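Local coordinates for protein AxyAgu115A (Amphibacillus xylanus NBRC 15112, PDB 6NPS) that probably acts as a family GH115 alpha-glucuronidase, a hemicellulase that removes glucuronic acid substituents from arabinoglucuronoxylan, at residues Y593-N598 against V654-L659; P532-E537 against G672-S677; Q582-L587 against A611-D616. The protein carries 3 engineered substitutions. All blocks are in the same frame, centred on the assembly; numbering follows the deposited sequence. Where two conformers were deposited one is given.

Contact 1 (Y593-N598 against V654-L659); sequences YAAQLN and VLSYVL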
# COMPACT_ATOMS: atom_id res chain seq x y z
N TYR A 593 5.85 3.22 -8.03
CA TYR A 593 6.90 2.20 -7.89
C TYR A 593 8.26 2.85 -7.68
O TYR A 593 9.06 2.39 -6.84
CB TYR A 593 6.90 1.31 -9.15
CG TYR A 593 8.00 0.26 -9.20
CD1 TYR A 593 7.78 -1.03 -8.72
CD2 TYR A 593 9.25 0.56 -9.73
CE1 TYR A 593 8.79 -2.01 -8.79
CE2 TYR A 593 10.27 -0.40 -9.79
CZ TYR A 593 10.03 -1.69 -9.31
OH TYR A 593 11.03 -2.64 -9.36
N ALA A 594 8.57 3.89 -8.45
CA ALA A 594 9.84 4.59 -8.27
C ALA A 594 9.91 5.27 -6.91
O ALA A 594 10.98 5.32 -6.27
CB ALA A 594 10.03 5.62 -9.38
N ALA A 595 8.77 5.74 -6.41
CA ALA A 595 8.80 6.46 -5.14
C ALA A 595 9.07 5.52 -3.95
O ALA A 595 9.76 5.92 -3.01
CB ALA A 595 7.50 7.21 -4.91
N GLN A 596 8.61 4.27 -4.01
CA GLN A 596 8.91 3.28 -2.98
C GLN A 596 10.39 2.91 -2.95
O GLN A 596 10.87 2.32 -1.96
CB GLN A 596 8.10 2.00 -3.22
CG GLN A 596 6.57 2.21 -2.97
CD GLN A 596 5.69 1.17 -3.69
OE1 GLN A 596 6.15 0.43 -4.58
NE2 GLN A 596 4.41 1.12 -3.30
N LEU A 597 11.13 3.25 -4.00
CA LEU A 597 12.57 3.05 -4.00
C LEU A 597 13.35 4.34 -3.73
O LEU A 597 14.58 4.33 -3.83
CB LEU A 597 13.01 2.44 -5.36
CG LEU A 597 12.30 1.13 -5.75
CD1 LEU A 597 12.46 0.75 -7.24
CD2 LEU A 597 12.77 0.01 -4.83
N ASN A 598 12.65 5.43 -3.38
CA ASN A 598 13.23 6.76 -3.12
C ASN A 598 13.98 7.27 -4.36
O ASN A 598 15.05 7.91 -4.23
CB ASN A 598 14.19 6.75 -1.92
CG ASN A 598 14.21 8.08 -1.11
OD1 ASN A 598 13.53 8.14 -0.10
ND2 ASN A 598 14.95 9.11 -1.54
N VAL A 654 -3.24 9.23 -6.87
CA VAL A 654 -2.50 9.83 -5.77
C VAL A 654 -1.04 9.94 -6.22
O VAL A 654 -0.46 8.95 -6.68
CB VAL A 654 -2.63 9.00 -4.49
CG1 VAL A 654 -1.74 9.60 -3.36
CG2 VAL A 654 -4.09 8.92 -4.03
N LEU A 655 -0.45 11.12 -6.11
CA LEU A 655 0.92 11.32 -6.60
C LEU A 655 1.89 11.07 -5.46
O LEU A 655 1.65 11.52 -4.33
CB LEU A 655 1.13 12.76 -7.08
CG LEU A 655 0.09 13.27 -8.07
CD1 LEU A 655 0.43 14.70 -8.40
CD2 LEU A 655 0.14 12.40 -9.30
N SER A 656 3.00 10.40 -5.76
CA SER A 656 4.02 10.16 -4.74
C SER A 656 5.21 11.04 -5.08
O SER A 656 5.63 11.07 -6.24
CB SER A 656 4.46 8.70 -4.73
OG SER A 656 3.41 7.84 -4.33
N TYR A 657 5.74 11.75 -4.09
CA TYR A 657 6.95 12.53 -4.27
C TYR A 657 8.04 12.05 -3.32
O TYR A 657 7.77 11.65 -2.19
CB TYR A 657 6.73 14.02 -4.05
CG TYR A 657 5.99 14.68 -5.18
CD1 TYR A 657 4.59 14.69 -5.19
CD2 TYR A 657 6.66 15.31 -6.21
CE1 TYR A 657 3.88 15.30 -6.21
CE2 TYR A 657 5.96 15.93 -7.26
CZ TYR A 657 4.56 15.92 -7.23
OH TYR A 657 3.82 16.52 -8.21
N VAL A 658 9.28 12.12 -3.77
CA VAL A 658 10.42 11.57 -3.03
C VAL A 658 11.22 12.71 -2.45
O VAL A 658 11.31 13.78 -3.05
CB VAL A 658 11.23 10.70 -4.01
CG1 VAL A 658 12.63 10.48 -3.57
CG2 VAL A 658 10.48 9.35 -4.23
N LEU A 659 11.79 12.49 -1.26
CA LEU A 659 12.72 13.41 -0.65
C LEU A 659 14.11 12.77 -0.75
O LEU A 659 14.29 11.63 -0.27
CB LEU A 659 12.35 13.71 0.81
CG LEU A 659 10.93 14.32 0.98
CD1 LEU A 659 10.43 14.35 2.44
CD2 LEU A 659 10.93 15.72 0.40
O HOH W 1 11.24 9.87 -0.08
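Asn598 and Val658 meet at an oblique angle where helix 564-596 ends against the chain around strand 655-657. The valine straddles the helix end: CG1, anti to its own backbone N (chi1 159°), lies 3.4 Å from Asn598 ND2, while CG2 turns toward the last helical turn and reaches 3.5 Å from Ala595 CA. The methyl of the same alanine, Ala595 CB, comes 3.4 Å from Ser656 CB, closer than carbons usually approach, so helix and strand sit tightly together here. Asn598 has positive phi and is the C-prime residue of the Schellman motif that ends the helix, and from there its amide reaches the other segment. Its ND2 donates to Leu659 O at 2.9 Å with an N-H...O angle of 159°; the oxygen lies near the amide plane, yet the donor stands above the carbonyl plane of Leu659, 43° out of it. Water 1 links Asn598 OD1 to Leu659 N. Asn652 of the second subunit adds its backbone N to Asn598 OD1 and its ND2 to Leu659 O. The buried amide thus has partners at both ends, and the helix terminus, the segment 654-659 and the dimer interface are tied together through one asparagine.

Contact 2 (P532-E537 against G672-S677); sequences PVNYHE and GTELRS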
# COMPACT_ATOMS: atom_id res chain seq x y z
N PRO A 532 4.03 -2.27 -13.03
CA PRO A 532 4.90 -1.13 -13.37
C PRO A 532 6.16 -1.53 -14.14
O PRO A 532 6.65 -0.72 -14.95
CB PRO A 532 5.27 -0.52 -12.00
CG PRO A 532 4.31 -1.05 -11.09
CD PRO A 532 3.84 -2.39 -11.59
N VAL A 533 6.73 -2.73 -13.93
CA VAL A 533 7.98 -3.11 -14.59
C VAL A 533 7.95 -4.47 -15.32
O VAL A 533 8.61 -4.63 -16.35
CB VAL A 533 9.19 -3.09 -13.61
CG1 VAL A 533 9.50 -1.68 -13.09
CG2 VAL A 533 9.03 -4.08 -12.44
N ASN A 534 7.22 -5.47 -14.80
CA ASN A 534 7.41 -6.85 -15.28
C ASN A 534 7.04 -7.00 -16.75
O ASN A 534 6.01 -6.48 -17.19
CB ASN A 534 6.57 -7.82 -14.45
CG ASN A 534 7.13 -8.03 -13.06
OD1 ASN A 534 8.35 -7.88 -12.83
ND2 ASN A 534 6.27 -8.42 -12.15
N TYR A 535 7.91 -7.71 -17.50
CA TYR A 535 7.79 -8.05 -18.93
C TYR A 535 7.72 -6.81 -19.81
O TYR A 535 7.29 -6.90 -20.95
CB TYR A 535 6.58 -8.98 -19.22
CG TYR A 535 6.52 -10.17 -18.29
CD1 TYR A 535 7.44 -11.23 -18.41
CD2 TYR A 535 5.59 -10.23 -17.27
CE1 TYR A 535 7.41 -12.33 -17.52
CE2 TYR A 535 5.54 -11.31 -16.40
CZ TYR A 535 6.45 -12.34 -16.53
OH TYR A 535 6.37 -13.40 -15.65
N HIS A 536 8.06 -5.63 -19.30
CA HIS A 536 7.95 -4.38 -20.08
C HIS A 536 6.51 -4.08 -20.49
O HIS A 536 6.29 -3.36 -21.47
CB HIS A 536 8.81 -4.39 -21.35
CG HIS A 536 10.24 -4.82 -21.13
ND1 HIS A 536 11.23 -3.94 -20.76
CD2 HIS A 536 10.84 -6.03 -21.25
CE1 HIS A 536 12.38 -4.59 -20.65
NE2 HIS A 536 12.17 -5.87 -20.95
N GLU A 537 5.50 -4.61 -19.79
CA GLU A 537 4.14 -4.41 -20.30
C GLU A 537 3.72 -2.95 -20.19
O GLU A 537 3.13 -2.41 -21.14
CB GLU A 537 3.12 -5.38 -19.65
CG GLU A 537 2.75 -5.22 -18.15
CD GLU A 537 1.68 -6.24 -17.65
OE1 GLU A 537 1.37 -7.24 -18.39
OE2 GLU A 537 1.17 -6.07 -16.51
N GLY A 672 12.71 -4.58 -17.13
CA GLY A 672 11.70 -5.60 -17.33
C GLY A 672 11.42 -6.49 -16.14
O GLY A 672 10.64 -7.44 -16.29
N THR A 673 12.03 -6.24 -14.98
CA THR A 673 11.91 -7.07 -13.77
C THR A 673 11.91 -6.19 -12.53
O THR A 673 12.20 -4.99 -12.60
CB THR A 673 13.10 -8.06 -13.61
OG1 THR A 673 14.23 -7.33 -13.15
CG2 THR A 673 13.49 -8.76 -14.95
N GLU A 674 11.67 -6.80 -11.37
CA GLU A 674 11.78 -6.10 -10.09
C GLU A 674 13.15 -6.25 -9.45
O GLU A 674 13.34 -5.81 -8.31
CB GLU A 674 10.74 -6.63 -9.09
CG GLU A 674 9.31 -6.45 -9.61
CD GLU A 674 8.24 -7.00 -8.67
OE1 GLU A 674 7.99 -8.22 -8.66
OE2 GLU A 674 7.63 -6.17 -7.96
N LEU A 675 14.09 -6.88 -10.14
CA LEU A 675 15.41 -7.13 -9.56
C LEU A 675 16.19 -5.83 -9.43
O LEU A 675 16.38 -5.12 -10.41
CB LEU A 675 16.19 -8.11 -10.43
CG LEU A 675 15.59 -9.52 -10.54
CD1 LEU A 675 16.16 -10.20 -11.77
CD2 LEU A 675 15.88 -10.30 -9.28
N ARG A 676 16.70 -5.53 -8.23
CA ARG A 676 17.38 -4.26 -8.05
C ARG A 676 18.35 -4.35 -6.88
O ARG A 676 18.24 -5.24 -6.03
CB ARG A 676 16.37 -3.11 -7.83
CG ARG A 676 15.62 -3.16 -6.46
CD ARG A 676 14.15 -2.95 -6.69
NE ARG A 676 13.42 -3.37 -5.52
CZ ARG A 676 12.16 -3.78 -5.54
NH1 ARG A 676 11.48 -3.81 -6.68
NH2 ARG A 676 11.59 -4.13 -4.40
N SER A 677 19.29 -3.42 -6.85
CA SER A 677 20.24 -3.50 -5.75
C SER A 677 20.97 -2.17 -5.61
O SER A 677 21.29 -1.53 -6.61
CB SER A 677 21.27 -4.63 -5.97
OG SER A 677 22.32 -4.56 -5.00
O HOH W 2 10.26 -9.21 -11.78
O HOH W 3 9.59 -9.96 -15.22
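Gly672 packs against the turn 533-536 through both its CA and its carbonyl, and this is the tight part of the contact. Its CA stands over one face of the His536 imidazole, 3.7 Å from the ring centroid and 17° off the ring normal, a CH-pi contact. The histidine reaches it because CG is anti to its carbonyl carbon (chi1 -49°), which carries the ring out beside the glycine. Gly672 has positive phi, and a CB modelled on it would collide with His536 NE2. Backbone contacts run close by: Gly672 CA approaches Val533 O at 3.4 Å, and Tyr535 N donates to Gly672 O at 3.0 Å, the angle at the hydrogen being 143°. Val533 CG2 presses on Thr673 O at 3.3 Å. With an alanine at His536, the CA of Gly672 would probably lose the flat surface it rests on, leaving a gap beside the turn.

The other side is wetter and looser. Water 2 bridges Asn534 OD1, at 2.6 Å, to Glu674 N, at 2.8 Å, and water 3 donates to Gly672 O. The exposed Glu674 crosses Asn534 with carboxylate and amide planes nearly perpendicular, while Asn534 ND2 is bonded to Asn955 O. The direct polar link is thus one backbone bond, beside a glycine whose missing CB lets the ring close over it, while water bridges Asn534 to Glu674.

Contact 3 (Q582-L587 against A611-D616); sequences QKMWLL and ACLKRD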
# COMPACT_ATOMS: atom_id res chain seq x y z
N GLN A 582 -5.62 6.04 -19.99
CA GLN A 582 -4.75 4.88 -19.78
C GLN A 582 -3.34 5.34 -19.41
O GLN A 582 -2.74 4.87 -18.44
CB GLN A 582 -4.70 4.01 -21.03
CG GLN A 582 -6.03 3.46 -21.50
CD GLN A 582 -6.38 2.16 -20.81
OE1 GLN A 582 -5.49 1.40 -20.41
NE2 GLN A 582 -7.68 1.89 -20.65
N LYS A 583 -2.81 6.30 -20.17
CA LYS A 583 -1.45 6.80 -19.94
C LYS A 583 -1.30 7.36 -18.53
O LYS A 583 -0.28 7.12 -17.86
CB LYS A 583 -1.14 7.86 -20.97
CG LYS A 583 0.19 8.61 -20.79
CD LYS A 583 0.31 9.62 -21.95
CE LYS A 583 1.54 10.53 -21.84
NZ LYS A 583 1.31 11.64 -22.85
N MET A 584 -2.28 8.14 -18.10
CA MET A 584 -2.25 8.73 -16.77
C MET A 584 -2.04 7.67 -15.71
O MET A 584 -1.21 7.84 -14.81
CB MET A 584 -3.56 9.47 -16.49
CG MET A 584 -3.61 10.08 -15.09
SD MET A 584 -5.22 10.92 -14.84
CE MET A 584 -6.30 9.52 -14.67
N TRP A 585 -2.81 6.59 -15.78
CA TRP A 585 -2.72 5.55 -14.77
C TRP A 585 -1.44 4.74 -14.88
O TRP A 585 -0.91 4.28 -13.86
CB TRP A 585 -3.92 4.62 -14.88
CG TRP A 585 -5.19 5.25 -14.32
CD1 TRP A 585 -6.33 5.54 -15.01
CD2 TRP A 585 -5.43 5.61 -12.95
NE1 TRP A 585 -7.28 6.06 -14.15
CE2 TRP A 585 -6.75 6.12 -12.88
CE3 TRP A 585 -4.65 5.54 -11.78
CZ2 TRP A 585 -7.32 6.57 -11.69
CZ3 TRP A 585 -5.21 5.99 -10.59
CH2 TRP A 585 -6.55 6.49 -10.55
N LEU A 586 -0.99 4.46 -16.10
CA LEU A 586 0.26 3.74 -16.30
C LEU A 586 1.44 4.54 -15.76
O LEU A 586 2.31 3.98 -15.10
CB LEU A 586 0.45 3.43 -17.79
CG LEU A 586 -0.56 2.43 -18.35
CD1 LEU A 586 -0.43 2.44 -19.86
CD2 LEU A 586 -0.31 1.08 -17.81
N LEU A 587 1.48 5.86 -16.03
CA LEU A 587 2.50 6.72 -15.42
C LEU A 587 2.38 6.76 -13.91
O LEU A 587 3.40 6.87 -13.20
CB LEU A 587 2.39 8.15 -16.00
CG LEU A 587 2.77 8.29 -17.47
CD1 LEU A 587 2.35 9.65 -17.94
CD2 LEU A 587 4.36 8.12 -17.71
N ALA A 611 -0.33 16.31 -15.48
CA ALA A 611 -0.63 16.91 -16.78
C ALA A 611 -1.66 16.10 -17.57
O ALA A 611 -2.45 16.68 -18.33
CB ALA A 611 0.65 17.05 -17.61
N CYS A 612 -1.61 14.77 -17.46
CA CYS A 612 -2.65 13.93 -18.07
C CYS A 612 -4.02 14.25 -17.50
O CYS A 612 -5.03 14.30 -18.24
CB CYS A 612 -2.34 12.44 -17.84
SG CYS A 612 -1.00 11.86 -18.88
N LEU A 613 -4.10 14.42 -16.20
CA LEU A 613 -5.40 14.73 -15.61
C LEU A 613 -5.93 16.08 -16.12
O LEU A 613 -7.13 16.23 -16.38
CB LEU A 613 -5.30 14.73 -14.09
CG LEU A 613 -6.66 14.88 -13.40
CD1 LEU A 613 -7.48 13.63 -13.72
CD2 LEU A 613 -6.48 15.01 -11.91
N LYS A 614 -5.05 17.06 -16.25
CA LYS A 614 -5.46 18.34 -16.83
C LYS A 614 -5.94 18.17 -18.27
O LYS A 614 -6.95 18.78 -18.68
CB LYS A 614 -4.30 19.31 -16.76
CG LYS A 614 -4.57 20.70 -17.28
CD LYS A 614 -3.43 21.63 -16.82
CE LYS A 614 -3.32 22.90 -17.68
NZ LYS A 614 -1.94 23.13 -18.25
N ARG A 615 -5.24 17.35 -19.06
CA ARG A 615 -5.65 17.16 -20.45
C ARG A 615 -7.01 16.47 -20.54
O ARG A 615 -7.77 16.73 -21.48
CB ARG A 615 -4.57 16.38 -21.21
CG ARG A 615 -4.96 15.99 -22.63
CD ARG A 615 -4.61 17.06 -23.67
NE ARG A 615 -4.85 16.55 -25.01
CZ ARG A 615 -5.61 17.14 -25.93
NH1 ARG A 615 -6.02 18.38 -25.79
NH2 ARG A 615 -5.95 16.47 -27.01
N ASP A 616 -7.35 15.60 -19.59
CA ASP A 616 -8.67 14.96 -19.60
C ASP A 616 -9.79 16.00 -19.49
O ASP A 616 -10.82 15.89 -20.16
CB ASP A 616 -8.78 13.95 -18.45
CG ASP A 616 -10.21 13.39 -18.31
OD1 ASP A 616 -10.54 12.38 -18.97
OD2 ASP A 616 -11.01 13.98 -17.53
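Met584 and Cys612 bring together the two arms of an antiparallel helical hairpin, helices 564-596 and 601-629, joined by a short turn. The axes of the two segments approach to 9.2 Å and run at 162° to each other, and no hydrogen bond spans them, so the contact is made by side-chain shape.

At the tightest point Met584 CB meets Cys612 CB at 3.5 Å, shorter than an ordinary carbon-carbon contact. Met584 then leaves its helix with CG anti to the backbone N (chi1 178°), stays extended through SD and bends only at its last torsion (chi3 74°). The extended part reaches across toward the facing helix, CG passing Cys612 CB, and Met584 SD lies 3.7 Å from Leu613 CD1 and 3.9 Å from its CB. These two side chains pass at a slant rather than end to end.

Cys612 turns its sulfur the other way. Its SG is anti to the carbonyl carbon and settles among aliphatic groups: Lys583 CG at 4.0 Å, and Leu587 CD1 at 4.1 Å. Lys583 is fully extended, so its methylenes run alongside the sulfur while its ammonium travels on, beyond this pair, toward Asp546 in a long, weak ion pair. Across this contact the thiol meets only aliphatic carbon.

Neighbouring parts of the fold enclose the pair. Helix 537-558 packs on Lys583 through Leu542, Val609 of the second arm touches both Met584 and Leu587, and Leu659 of the second subunit packs on Leu613. The bend in Met584 has a further consequence within its own helix: its methyl CE comes to lie over one face of the Trp585 indole, 3.6 Å above the ring plane and displaced toward the rim.

In the fold
Helix 564-596 is common to contacts 1 and 3, whose centres are about 17 Å apart; contact 3 holds it to helix 601-629, and contact 1 sets its C-terminal end against strand 655-657. Contact 2 closes the loop of chain that contains contact 3, about 22 Å away between centres, and contact 1, about 16 Å away. Only contacts 1 and 2 touch: Tyr593 CE2 packs on Val533 CG1 at 3.6 Å, and Tyr593 OH lies 3.0 Å from Arg676 NH1. Arg676 starts an edge strand of a five-stranded antiparallel sheet, so this seam joins helices to sheet. A glycerol, probably from crystallisation, lies about 5 Å from the Val533 side chain.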